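Long-range contacts in cycloserine biosynthesis protein DcsG (Streptomyces lavendulae, PDB 6JIL), which catalyses the ATP- and magnesium-dependent cyclisation of O-ureido-D-serine to the antibiotic D-cycloserine, as an ATP-grasp ligase: residues R254-R259 with V267-L272; E186-F191 with I200-M205; E227-V232 with G263-L268. All coordinates share one frame; numbering follows the deposited sequence.

Contact 1 of 3, residues R254-R259 with V267-L272; sequences RVDLVR and VLEMEL. With MG (magnesium ion), chain I; MG (magnesium ion), chain H; ADP (adenosine-5'-diphosphate), chain G.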
loop_
_atom_site.group_PDB
_atom_site.type_symbol
_atom_site.label_atom_id
_atom_site.label_comp_id
_atom_site.label_asym_id
_atom_site.label_seq_id
_atom_site.Cartn_x
_atom_site.Cartn_y
_atom_site.Cartn_z
ATOM N N ARG A 254 -2.284 -2.141 -6.369
ATOM C CA ARG A 254 -2.345 -3.464 -5.792
ATOM C C ARG A 254 -3.392 -3.400 -4.697
ATOM O O ARG A 254 -3.392 -2.473 -3.883
ATOM C CB ARG A 254 -0.993 -3.869 -5.196
ATOM C CG ARG A 254 -0.865 -5.378 -4.979
ATOM C CD ARG A 254 0.429 -5.781 -4.259
ATOM N NE ARG A 254 0.373 -5.492 -2.834
ATOM C CZ ARG A 254 1.086 -4.545 -2.231
ATOM N NH1 ARG A 254 1.922 -3.791 -2.932
ATOM N NH2 ARG A 254 0.952 -4.343 -0.926
ATOM N N VAL A 255 -4.290 -4.375 -4.690
ATOM C CA VAL A 255 -5.339 -4.437 -3.693
ATOM C C VAL A 255 -5.144 -5.730 -2.931
ATOM O O VAL A 255 -5.193 -6.808 -3.521
ATOM C CB VAL A 255 -6.722 -4.439 -4.355
ATOM C CG1 VAL A 255 -7.808 -4.423 -3.298
ATOM C CG2 VAL A 255 -6.850 -3.235 -5.273
ATOM N N ASP A 256 -4.905 -5.626 -1.624
ATOM C CA ASP A 256 -4.695 -6.813 -0.804
ATOM C C ASP A 256 -5.992 -7.237 -0.109
ATOM O O ASP A 256 -6.636 -6.444 0.589
ATOM C CB ASP A 256 -3.580 -6.557 0.211
ATOM C CG ASP A 256 -2.300 -6.040 -0.451
ATOM O OD1 ASP A 256 -1.982 -6.472 -1.587
ATOM O OD2 ASP A 256 -1.606 -5.206 0.167
ATOM N N LEU A 257 -6.362 -8.498 -0.315
ATOM C CA LEU A 257 -7.592 -9.061 0.234
ATOM C C LEU A 257 -7.396 -10.152 1.264
ATOM O O LEU A 257 -6.441 -10.917 1.193
ATOM C CB LEU A 257 -8.437 -9.645 -0.898
ATOM C CG LEU A 257 -9.297 -8.732 -1.767
ATOM C CD1 LEU A 257 -8.651 -7.382 -1.930
ATOM C CD2 LEU A 257 -9.527 -9.420 -3.108
ATOM N N VAL A 258 -8.323 -10.220 2.214
ATOM C CA VAL A 258 -8.313 -11.252 3.243
ATOM C C VAL A 258 -9.709 -11.861 3.283
ATOM O O VAL A 258 -10.676 -11.233 2.852
ATOM C CB VAL A 258 -7.933 -10.693 4.642
ATOM C CG1 VAL A 258 -6.477 -10.247 4.638
ATOM C CG2 VAL A 258 -8.850 -9.541 5.032
ATOM N N ARG A 259 -9.809 -13.087 3.786
ATOM C CA ARG A 259 -11.085 -13.799 3.858
ATOM C C ARG A 259 -11.825 -13.557 5.165
ATOM O O ARG A 259 -11.290 -13.805 6.239
ATOM C CB ARG A 259 -10.857 -15.311 3.697
ATOM C CG ARG A 259 -10.032 -15.702 2.476
ATOM C CD ARG A 259 -9.736 -17.211 2.409
ATOM N NE ARG A 259 -10.894 -18.020 2.028
ATOM C CZ ARG A 259 -11.814 -18.476 2.874
ATOM N NH1 ARG A 259 -11.727 -18.213 4.171
ATOM N NH2 ARG A 259 -12.830 -19.195 2.419
ATOM N N VAL A 267 -10.956 -5.863 1.667
ATOM C CA VAL A 267 -9.697 -5.163 1.532
ATOM C C VAL A 267 -8.949 -5.058 2.855
ATOM O O VAL A 267 -9.530 -4.703 3.878
ATOM C CB VAL A 267 -9.924 -3.748 0.972
ATOM C CG1 VAL A 267 -8.601 -3.010 0.858
ATOM C CG2 VAL A 267 -10.613 -3.835 -0.384
ATOM N N LEU A 268 -7.659 -5.391 2.817
ATOM C CA LEU A 268 -6.774 -5.322 3.976
ATOM C C LEU A 268 -6.132 -3.953 3.830
ATOM O O LEU A 268 -6.197 -3.117 4.723
ATOM C CB LEU A 268 -5.685 -6.390 3.873
ATOM C CG LEU A 268 -4.757 -6.733 5.047
ATOM C CD1 LEU A 268 -3.491 -7.364 4.475
ATOM C CD2 LEU A 268 -4.408 -5.522 5.866
ATOM N N GLU A 269 -5.487 -3.751 2.685
ATOM C CA GLU A 269 -4.846 -2.491 2.361
ATOM C C GLU A 269 -4.752 -2.401 0.844
ATOM O O GLU A 269 -4.916 -3.399 0.137
ATOM C CB GLU A 269 -3.451 -2.391 2.988
ATOM C CG GLU A 269 -2.366 -3.197 2.298
ATOM C CD GLU A 269 -0.996 -2.568 2.477
ATOM O OE1 GLU A 269 -0.876 -1.353 2.221
ATOM O OE2 GLU A 269 -0.046 -3.278 2.863
HETATM N N MSE A 270 -4.489 -1.199 0.350
HETATM C CA MSE A 270 -4.400 -0.951 -1.080
HETATM C C MSE A 270 -3.267 0.032 -1.342
HETATM O O MSE A 270 -3.135 1.026 -0.636
HETATM C CB MSE A 270 -5.734 -0.386 -1.566
HETATM C CG MSE A 270 -5.704 0.298 -2.909
HETATM SE SE MSE A 270 -7.450 1.039 -3.363
HETATM C CE MSE A 270 -7.799 -0.010 -4.937
ATOM N N GLU A 271 -2.441 -0.256 -2.345
ATOM C CA GLU A 271 -1.313 0.614 -2.686
ATOM C C GLU A 271 -1.392 1.149 -4.111
ATOM O O GLU A 271 -1.304 0.397 -5.088
ATOM C CB GLU A 271 0.008 -0.130 -2.461
ATOM C CG GLU A 271 0.376 -0.233 -0.987
ATOM C CD GLU A 271 1.544 -1.157 -0.734
ATOM O OE1 GLU A 271 2.562 -1.058 -1.445
ATOM O OE2 GLU A 271 1.444 -1.985 0.184
ATOM N N LEU A 272 -1.535 2.465 -4.218
ATOM C CA LEU A 272 -1.669 3.119 -5.508
ATOM C C LEU A 272 -0.538 4.068 -5.862
ATOM O O LEU A 272 -0.388 4.458 -7.022
ATOM C CB LEU A 272 -2.987 3.883 -5.534
ATOM C CG LEU A 272 -4.152 3.051 -5.002
ATOM C CD1 LEU A 272 -5.411 3.881 -5.010
ATOM C CD2 LEU A 272 -4.314 1.794 -5.850
HETATM MG MG MG I . 1.425 -1.627 2.375
HETATM MG MG MG H . 0.620 -5.393 3.218
HETATM P PB ADP G . 1.592 -2.763 5.654
HETATM O O1B ADP G . 1.797 -4.137 4.833
HETATM O O2B ADP G . 1.358 -1.611 4.680
HETATM O O3B ADP G . 2.868 -2.487 6.479
HETATM P PA ADP G . -0.628 -4.159 6.483
HETATM O O1A ADP G . -2.028 -3.755 6.591
HETATM O O2A ADP G . -0.430 -4.858 5.069
HETATM O O3A ADP G . 0.305 -2.830 6.659
HETATM O "O5'" ADP G . -0.301 -5.164 7.696
HETATM C "C5'" ADP G . 0.913 -5.865 7.423
HETATM C "C4'" ADP G . 0.680 -7.360 7.679
HETATM O "O4'" ADP G . 0.124 -7.556 8.998
HETATM C "C3'" ADP G . -0.314 -7.941 6.680
HETATM O "O3'" ADP G . 0.335 -8.426 5.510
HETATM C "C2'" ADP G . -1.010 -9.040 7.485
HETATM O "O2'" ADP G . -0.325 -10.292 7.375
HETATM C "C1'" ADP G . -1.002 -8.486 8.928
HETATM N N9 ADP G . -2.287 -7.808 9.261
HETATM C C8 ADP G . -2.506 -6.457 9.379
HETATM N N7 ADP G . -3.734 -6.221 9.736
HETATM C C5 ADP G . -4.392 -7.390 9.871
HETATM C C6 ADP G . -5.643 -7.767 10.431
HETATM N N6 ADP G . -6.579 -6.806 10.786
HETATM N N1 ADP G . -5.895 -9.075 10.628
HETATM C C2 ADP G . -5.004 -10.019 10.317
HETATM N N3 ADP G . -3.817 -9.713 9.798
HETATM C C4 ADP G . -3.471 -8.434 9.560
HETATM O O HOH W 1 2.133 -6.975 4.278
HETATM O O HOH W 2 -0.852 -6.566 1.854
HETATM O O HOH W 3 1.832 0.597 2.776
#
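Glu271 OE2 lies at the edge of the Arg254 guanidinium, near its plane, and the guanidinium and carboxylate planes are 88° apart; Glu269 OE2 and a magnesium-bound water are also at that group's edge. Arg254 NH2 sits 2.7 Å from Glu271 OE2, which it reaches from above the carboxylate plane, while NH1 makes a weak bond to Glu271 OE1 and is also hydrogen-bonded to the carbonyl O of Ser276. NH2 also bonds to the syn lone pair of Asp256 OD2 at 2.9 Å. A bend at chi3 (76°) in an otherwise extended chain brings NH2 to both acids. These groups sit on an antiparallel hairpin of the ATP-grasp domain that carries the magnesium-binding glutamates: Arg254 pairs with Glu271 through two backbone bonds, and Leu268 N bonds to Asp256 O at 2.7 Å where the chain turns a corner. Glu269 chelates one magnesium ion with both oxygens, and its OE2 also binds the second magnesium at 2.2 Å. Glu271 OE2 binds the ion chelated by Glu269 at 2.2 Å, with ADP phosphate oxygens on both ions. Arg254 and Glu271 are inferred to be active-site residues. On the other face, Val255 CG2 packs 3.4 Å from the CE of selenomethionine Met270, beside Val267.

Contact 2 of 3, residues E186-F191 with I200-M205; sequences ETDLTF and IHKGAM. With ADP (adenosine-5'-diphosphate), chain G.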
loop_
_atom_site.group_PDB
_atom_site.type_symbol
_atom_site.label_atom_id
_atom_site.label_comp_id
_atom_site.label_asym_id
_atom_site.label_seq_id
_atom_site.Cartn_x
_atom_site.Cartn_y
_atom_site.Cartn_z
ATOM N N GLU A 186 -3.075 -13.906 2.728
ATOM C CA GLU A 186 -3.829 -12.888 2.004
ATOM C C GLU A 186 -3.535 -13.006 0.511
ATOM O O GLU A 186 -2.573 -13.661 0.115
ATOM C CB GLU A 186 -3.414 -11.496 2.494
ATOM C CG GLU A 186 -2.132 -10.993 1.851
ATOM C CD GLU A 186 -1.497 -9.837 2.594
ATOM O OE1 GLU A 186 -0.911 -8.962 1.929
ATOM O OE2 GLU A 186 -1.564 -9.814 3.838
ATOM N N THR A 187 -4.359 -12.366 -0.312
ATOM C CA THR A 187 -4.152 -12.396 -1.755
ATOM C C THR A 187 -3.983 -10.963 -2.249
ATOM O O THR A 187 -4.834 -10.106 -2.002
ATOM C CB THR A 187 -5.339 -13.066 -2.479
ATOM O OG1 THR A 187 -5.554 -14.372 -1.927
ATOM C CG2 THR A 187 -5.046 -13.208 -3.966
ATOM N N ASP A 188 -2.868 -10.712 -2.934
ATOM C CA ASP A 188 -2.545 -9.388 -3.458
ATOM C C ASP A 188 -2.704 -9.339 -4.978
ATOM O O ASP A 188 -1.932 -9.967 -5.707
ATOM C CB ASP A 188 -1.108 -9.017 -3.069
ATOM C CG ASP A 188 -0.921 -8.873 -1.555
ATOM O OD1 ASP A 188 -1.837 -9.252 -0.791
ATOM O OD2 ASP A 188 0.150 -8.385 -1.131
ATOM N N LEU A 189 -3.702 -8.588 -5.450
ATOM C CA LEU A 189 -3.973 -8.472 -6.880
ATOM C C LEU A 189 -3.380 -7.205 -7.494
ATOM O O LEU A 189 -3.493 -6.115 -6.937
ATOM C CB LEU A 189 -5.484 -8.490 -7.146
ATOM C CG LEU A 189 -6.317 -9.734 -6.811
ATOM C CD1 LEU A 189 -6.415 -9.915 -5.302
ATOM C CD2 LEU A 189 -7.714 -9.578 -7.415
ATOM N N THR A 190 -2.758 -7.356 -8.656
ATOM C CA THR A 190 -2.153 -6.231 -9.347
ATOM C C THR A 190 -2.972 -5.860 -10.577
ATOM O O THR A 190 -3.356 -6.725 -11.363
ATOM C CB THR A 190 -0.729 -6.568 -9.764
ATOM O OG1 THR A 190 0.075 -6.710 -8.588
ATOM C CG2 THR A 190 -0.153 -5.484 -10.641
ATOM N N PHE A 191 -3.241 -4.566 -10.727
ATOM C CA PHE A 191 -4.018 -4.061 -11.851
ATOM C C PHE A 191 -3.257 -3.012 -12.642
ATOM O O PHE A 191 -2.453 -2.259 -12.088
ATOM C CB PHE A 191 -5.319 -3.423 -11.369
ATOM C CG PHE A 191 -6.377 -4.404 -10.970
ATOM C CD1 PHE A 191 -6.213 -5.216 -9.859
ATOM C CD2 PHE A 191 -7.575 -4.473 -11.683
ATOM C CE1 PHE A 191 -7.231 -6.080 -9.455
ATOM C CE2 PHE A 191 -8.597 -5.335 -11.288
ATOM C CZ PHE A 191 -8.426 -6.137 -10.172
ATOM N N ILE A 200 -0.753 -12.768 -6.185
ATOM C CA ILE A 200 0.113 -13.675 -5.459
ATOM C C ILE A 200 -0.522 -13.941 -4.108
ATOM O O ILE A 200 -1.465 -13.269 -3.696
ATOM C CB ILE A 200 1.514 -13.075 -5.180
ATOM C CG1 ILE A 200 1.415 -12.028 -4.064
ATOM C CG2 ILE A 200 2.086 -12.459 -6.446
ATOM C CD1 ILE A 200 2.755 -11.516 -3.563
ATOM N N HIS A 201 -0.003 -14.948 -3.432
ATOM C CA HIS A 201 -0.452 -15.262 -2.105
ATOM C C HIS A 201 0.715 -14.802 -1.235
ATOM O O HIS A 201 1.881 -14.963 -1.610
ATOM C CB HIS A 201 -0.694 -16.763 -1.940
ATOM C CG HIS A 201 -0.769 -17.195 -0.513
ATOM N ND1 HIS A 201 0.316 -17.704 0.166
ATOM C CD2 HIS A 201 -1.775 -17.119 0.389
ATOM C CE1 HIS A 201 -0.018 -17.921 1.426
ATOM N NE2 HIS A 201 -1.281 -17.573 1.587
ATOM N N LYS A 202 0.400 -14.184 -0.105
ATOM C CA LYS A 202 1.423 -13.718 0.812
ATOM C C LYS A 202 1.073 -14.305 2.173
ATOM O O LYS A 202 -0.054 -14.147 2.647
ATOM C CB LYS A 202 1.432 -12.187 0.881
ATOM C CG LYS A 202 2.491 -11.633 1.821
ATOM C CD LYS A 202 2.303 -10.144 2.094
ATOM C CE LYS A 202 2.504 -9.308 0.838
ATOM N NZ LYS A 202 2.375 -7.855 1.122
ATOM N N GLY A 203 2.031 -14.987 2.796
ATOM C CA GLY A 203 1.774 -15.589 4.092
ATOM C C GLY A 203 1.482 -14.566 5.172
ATOM O O GLY A 203 1.690 -13.370 4.975
ATOM N N ALA A 204 0.992 -15.039 6.315
ATOM C CA ALA A 204 0.685 -14.161 7.437
ATOM C C ALA A 204 1.985 -13.495 7.882
ATOM O O ALA A 204 3.055 -14.074 7.740
ATOM C CB ALA A 204 0.077 -14.970 8.580
HETATM N N MSE A 205 1.895 -12.283 8.417
HETATM C CA MSE A 205 3.085 -11.556 8.860
HETATM C C MSE A 205 3.196 -11.466 10.381
HETATM O O MSE A 205 4.295 -11.393 10.936
HETATM C CB MSE A 205 3.072 -10.143 8.277
HETATM C CG MSE A 205 3.195 -10.085 6.763
HETATM SE SE MSE A 205 4.966 -10.571 6.148
HETATM C CE MSE A 205 4.576 -12.248 5.266
HETATM P PB ADP G . 1.592 -2.763 5.654
HETATM O O1B ADP G . 1.797 -4.137 4.833
HETATM O O2B ADP G . 1.358 -1.611 4.680
HETATM O O3B ADP G . 2.868 -2.487 6.479
HETATM P PA ADP G . -0.628 -4.159 6.483
HETATM O O1A ADP G . -2.028 -3.755 6.591
HETATM O O2A ADP G . -0.430 -4.858 5.069
HETATM O O3A ADP G . 0.305 -2.830 6.659
HETATM O "O5'" ADP G . -0.301 -5.164 7.696
HETATM C "C5'" ADP G . 0.913 -5.865 7.423
HETATM C "C4'" ADP G . 0.680 -7.360 7.679
HETATM O "O4'" ADP G . 0.124 -7.556 8.998
HETATM C "C3'" ADP G . -0.314 -7.941 6.680
HETATM O "O3'" ADP G . 0.335 -8.426 5.510
HETATM C "C2'" ADP G . -1.010 -9.040 7.485
HETATM O "O2'" ADP G . -0.325 -10.292 7.375
HETATM C "C1'" ADP G . -1.002 -8.486 8.928
HETATM N N9 ADP G . -2.287 -7.808 9.261
HETATM C C8 ADP G . -2.506 -6.457 9.379
HETATM N N7 ADP G . -3.734 -6.221 9.736
HETATM C C5 ADP G . -4.392 -7.390 9.871
HETATM C C6 ADP G . -5.643 -7.767 10.431
HETATM N N6 ADP G . -6.579 -6.806 10.786
HETATM N N1 ADP G . -5.895 -9.075 10.628
HETATM C C2 ADP G . -5.004 -10.019 10.317
HETATM N N3 ADP G . -3.817 -9.713 9.798
HETATM C C4 ADP G . -3.471 -8.434 9.560
HETATM O O HOH W 4 -0.879 -11.832 5.410
#
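Glu186 OE2 is gripped by two donors: the ribose hydroxyl O3' of ADP at 2.9 Å, and a water that donates to Glu186 OE2 at 2.6 Å. The same water also donates to the carbonyl of Gly203 and is hydrogen-bonded to ADP O2'. This is the ribose end of the ATP-grasp nucleotide pocket, built on an antiparallel hairpin of strands 186-192 and 195-202. Two hydrogen-bonded pairs, Glu186 with Lys202 and Asp188 with Ile200, hold the strands together through four backbone bonds and turn all four side chains to one face. Between these pairs, Thr187 and His201 face the other way, and His201 CD2 comes within 3.6 Å of the backbone oxygen of Glu186.

Glu186 and Lys202 run side by side. CG of the glutamate lies between its own backbone N and carbonyl carbon (chi1 82°), and the chain beyond it is extended, which carries the carboxylate out to the ribose. The lysine bends at chi3, bringing NZ up to both acids from one side: a weak bond to Asp188 OD2 at 3.2 Å and a longer salt bridge to Glu186 OE1 at 3.6 Å. The lysine charge would probably offset part of the repulsion between the two carboxylates, whose Glu186 OE1 and Asp188 OD1 are 2.9 Å apart. Lys202 NZ also bonds to a tartrate, probably from the crystallisation liquor, and Asp188 forms a long, weak ion pair with Arg254. Past the end of the strand, Met205 N donates to ADP O2' at 3.2 Å, and the CB of this selenomethionine rests 3.5 Å from the same oxygen.

Contact 3 of 3, residues E227-V232 with G263-L268; sequences EDQRAV and GSPMVL. With ADP (adenosine-5'-diphosphate), chain G.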
loop_
_atom_site.group_PDB
_atom_site.type_symbol
_atom_site.label_atom_id
_atom_site.label_comp_id
_atom_site.label_asym_id
_atom_site.label_seq_id
_atom_site.Cartn_x
_atom_site.Cartn_y
_atom_site.Cartn_z
ATOM N N GLU A 227 -12.974 -14.831 -9.230
ATOM C CA GLU A 227 -13.889 -13.768 -9.645
ATOM C C GLU A 227 -14.230 -12.778 -8.541
ATOM O O GLU A 227 -14.133 -11.569 -8.735
ATOM C CB GLU A 227 -15.178 -14.376 -10.199
ATOM C CG GLU A 227 -15.011 -14.993 -11.571
ATOM C CD GLU A 227 -16.262 -15.700 -12.054
ATOM O OE1 GLU A 227 -16.310 -16.057 -13.253
ATOM O OE2 GLU A 227 -17.190 -15.905 -11.238
ATOM N N ASP A 228 -14.627 -13.300 -7.388
ATOM C CA ASP A 228 -14.996 -12.465 -6.254
ATOM C C ASP A 228 -13.883 -11.527 -5.832
ATOM O O ASP A 228 -14.119 -10.342 -5.591
ATOM C CB ASP A 228 -15.388 -13.340 -5.070
ATOM C CG ASP A 228 -16.730 -14.010 -5.268
ATOM O OD1 ASP A 228 -17.013 -14.989 -4.538
ATOM O OD2 ASP A 228 -17.502 -13.550 -6.145
ATOM N N GLN A 229 -12.670 -12.059 -5.742
ATOM C CA GLN A 229 -11.531 -11.261 -5.331
ATOM C C GLN A 229 -11.261 -10.158 -6.344
ATOM O O GLN A 229 -11.073 -8.997 -5.969
ATOM C CB GLN A 229 -10.308 -12.162 -5.154
ATOM C CG GLN A 229 -10.501 -13.224 -4.083
ATOM C CD GLN A 229 -9.284 -14.108 -3.908
ATOM O OE1 GLN A 229 -8.824 -14.745 -4.856
ATOM N NE2 GLN A 229 -8.755 -14.157 -2.687
ATOM N N ARG A 230 -11.267 -10.516 -7.626
ATOM C CA ARG A 230 -11.025 -9.538 -8.679
ATOM C C ARG A 230 -12.160 -8.530 -8.708
ATOM O O ARG A 230 -11.952 -7.346 -8.986
ATOM C CB ARG A 230 -10.886 -10.240 -10.030
ATOM C CG ARG A 230 -9.679 -11.152 -10.091
ATOM C CD ARG A 230 -9.432 -11.695 -11.485
ATOM N NE ARG A 230 -10.385 -12.727 -11.868
ATOM C CZ ARG A 230 -10.350 -13.368 -13.032
ATOM N NH1 ARG A 230 -9.406 -13.076 -13.923
ATOM N NH2 ARG A 230 -11.258 -14.301 -13.307
ATOM N N ALA A 231 -13.362 -9.000 -8.401
ATOM C CA ALA A 231 -14.525 -8.125 -8.370
ATOM C C ALA A 231 -14.376 -7.081 -7.256
ATOM O O ALA A 231 -14.660 -5.902 -7.458
ATOM C CB ALA A 231 -15.785 -8.948 -8.158
ATOM N N VAL A 232 -13.923 -7.513 -6.084
ATOM C CA VAL A 232 -13.749 -6.591 -4.973
ATOM C C VAL A 232 -12.597 -5.631 -5.264
ATOM O O VAL A 232 -12.730 -4.420 -5.084
ATOM C CB VAL A 232 -13.487 -7.348 -3.644
ATOM C CG1 VAL A 232 -12.998 -6.382 -2.576
ATOM C CG2 VAL A 232 -14.765 -8.018 -3.167
ATOM N N GLY A 263 -16.421 -15.725 4.410
ATOM C CA GLY A 263 -15.752 -16.396 3.310
ATOM C C GLY A 263 -15.503 -15.424 2.166
ATOM O O GLY A 263 -14.613 -15.634 1.344
ATOM N N SER A 264 -16.290 -14.353 2.117
ATOM C CA SER A 264 -16.144 -13.354 1.068
ATOM C C SER A 264 -14.896 -12.519 1.333
ATOM O O SER A 264 -14.441 -12.413 2.468
ATOM C CB SER A 264 -17.381 -12.457 1.017
ATOM O OG SER A 264 -17.534 -11.746 2.230
ATOM N N PRO A 265 -14.322 -11.919 0.281
ATOM C CA PRO A 265 -13.115 -11.101 0.454
ATOM C C PRO A 265 -13.324 -9.654 0.883
ATOM O O PRO A 265 -14.321 -9.026 0.538
ATOM C CB PRO A 265 -12.439 -11.199 -0.911
ATOM C CG PRO A 265 -13.614 -11.269 -1.848
ATOM C CD PRO A 265 -14.575 -12.204 -1.145
HETATM N N MSE A 266 -12.371 -9.136 1.655
HETATM C CA MSE A 266 -12.407 -7.750 2.109
HETATM C C MSE A 266 -11.008 -7.138 2.025
HETATM O O MSE A 266 -10.001 -7.810 2.259
HETATM C CB MSE A 266 -12.975 -7.640 3.536
HETATM C CG MSE A 266 -12.378 -8.579 4.573
HETATM SE SE MSE A 266 -13.316 -8.470 6.296
HETATM C CE MSE A 266 -14.869 -9.533 5.860
ATOM N N VAL A 267 -10.956 -5.863 1.667
ATOM C CA VAL A 267 -9.697 -5.163 1.532
ATOM C C VAL A 267 -8.949 -5.058 2.855
ATOM O O VAL A 267 -9.530 -4.703 3.878
ATOM C CB VAL A 267 -9.924 -3.748 0.972
ATOM C CG1 VAL A 267 -8.601 -3.010 0.858
ATOM C CG2 VAL A 267 -10.613 -3.835 -0.384
ATOM N N LEU A 268 -7.659 -5.391 2.817
ATOM C CA LEU A 268 -6.774 -5.322 3.976
ATOM C C LEU A 268 -6.132 -3.953 3.830
ATOM O O LEU A 268 -6.197 -3.117 4.723
ATOM C CB LEU A 268 -5.685 -6.390 3.873
ATOM C CG LEU A 268 -4.757 -6.733 5.047
ATOM C CD1 LEU A 268 -3.491 -7.364 4.475
ATOM C CD2 LEU A 268 -4.408 -5.522 5.866
HETATM P PB ADP G . 1.592 -2.763 5.654
HETATM O O1B ADP G . 1.797 -4.137 4.833
HETATM O O2B ADP G . 1.358 -1.611 4.680
HETATM O O3B ADP G . 2.868 -2.487 6.479
HETATM P PA ADP G . -0.628 -4.159 6.483
HETATM O O1A ADP G . -2.028 -3.755 6.591
HETATM O O2A ADP G . -0.430 -4.858 5.069
HETATM O O3A ADP G . 0.305 -2.830 6.659
HETATM O "O5'" ADP G . -0.301 -5.164 7.696
HETATM C "C5'" ADP G . 0.913 -5.865 7.423
HETATM C "C4'" ADP G . 0.680 -7.360 7.679
HETATM O "O4'" ADP G . 0.124 -7.556 8.998
HETATM C "C3'" ADP G . -0.314 -7.941 6.680
HETATM O "O3'" ADP G . 0.335 -8.426 5.510
HETATM C "C2'" ADP G . -1.010 -9.040 7.485
HETATM O "O2'" ADP G . -0.325 -10.292 7.375
HETATM C "C1'" ADP G . -1.002 -8.486 8.928
HETATM N N9 ADP G . -2.287 -7.808 9.261
HETATM C C8 ADP G . -2.506 -6.457 9.379
HETATM N N7 ADP G . -3.734 -6.221 9.736
HETATM C C5 ADP G . -4.392 -7.390 9.871
HETATM C C6 ADP G . -5.643 -7.767 10.431
HETATM N N6 ADP G . -6.579 -6.806 10.786
HETATM N N1 ADP G . -5.895 -9.075 10.628
HETATM C C2 ADP G . -5.004 -10.019 10.317
HETATM N N3 ADP G . -3.817 -9.713 9.798
HETATM C C4 ADP G . -3.471 -8.434 9.560
#
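Asp228 makes the first touch on the ring of Pro265, in the opening turn of helix 227-244: its CB lies 4.2 Å from Pro265 CD, and its backbone O is 3.9 Å from Pro265 CG. One residue on, Gln229 meets the proline with the aliphatic part of its chain, CG standing 4.2 Å from Pro265 CB. The polar end of Gln229 is occupied elsewhere, since OE1 accepts a bond from the backbone N of Asp226 just ahead of the helix. A turn after Asp228 comes Val232, whose two methyls divide the work. CG2, beside the backbone N, presses on Pro265 CG at 3.7 Å. CG1, anti to the backbone N (chi1 167°), is directed instead at Val267 CG2, 4.1 Å away. No hydrogen bond crosses the contact, so the helix is held here by apolar packing on alternate residues of the strand, while the intervening Met266 points away. The helix and strand segments run side by side in roughly the same direction, 27° apart, their axes 8.4 Å from each other. Helix 227-244 lies over the face of the five-stranded sheet that carries Thr187, Leu257 and Val267, touching its outermost strand 265-271 here, with Pro104 meeting Val232 from a loop.

Overall arrangement
Contacts 1 and 2 are buried hairpins of one antiparallel sheet, whereas contact 3 lies near the surface, where a helix covering one face of that sheet reaches its outermost strand. Strands 186-192 and 252-259 are neighbours and join the two hairpins, with Leu257 N 2.8 Å from Thr187 O. Contacts 1 and 3 share Val267 and Leu268 on strand 265-271. Each buried contact carries a charged cluster on one face, and in contact 1 the other face is apolar. Contact 1 brings acids to the magnesium ions at the phosphates, contact 2 an acid to the ribose. Contact 3 has no polar bond between its segments and relies on proline and valine packing, although Gln229 NE2 probably bonds to Thr187 OG1 of contact 2.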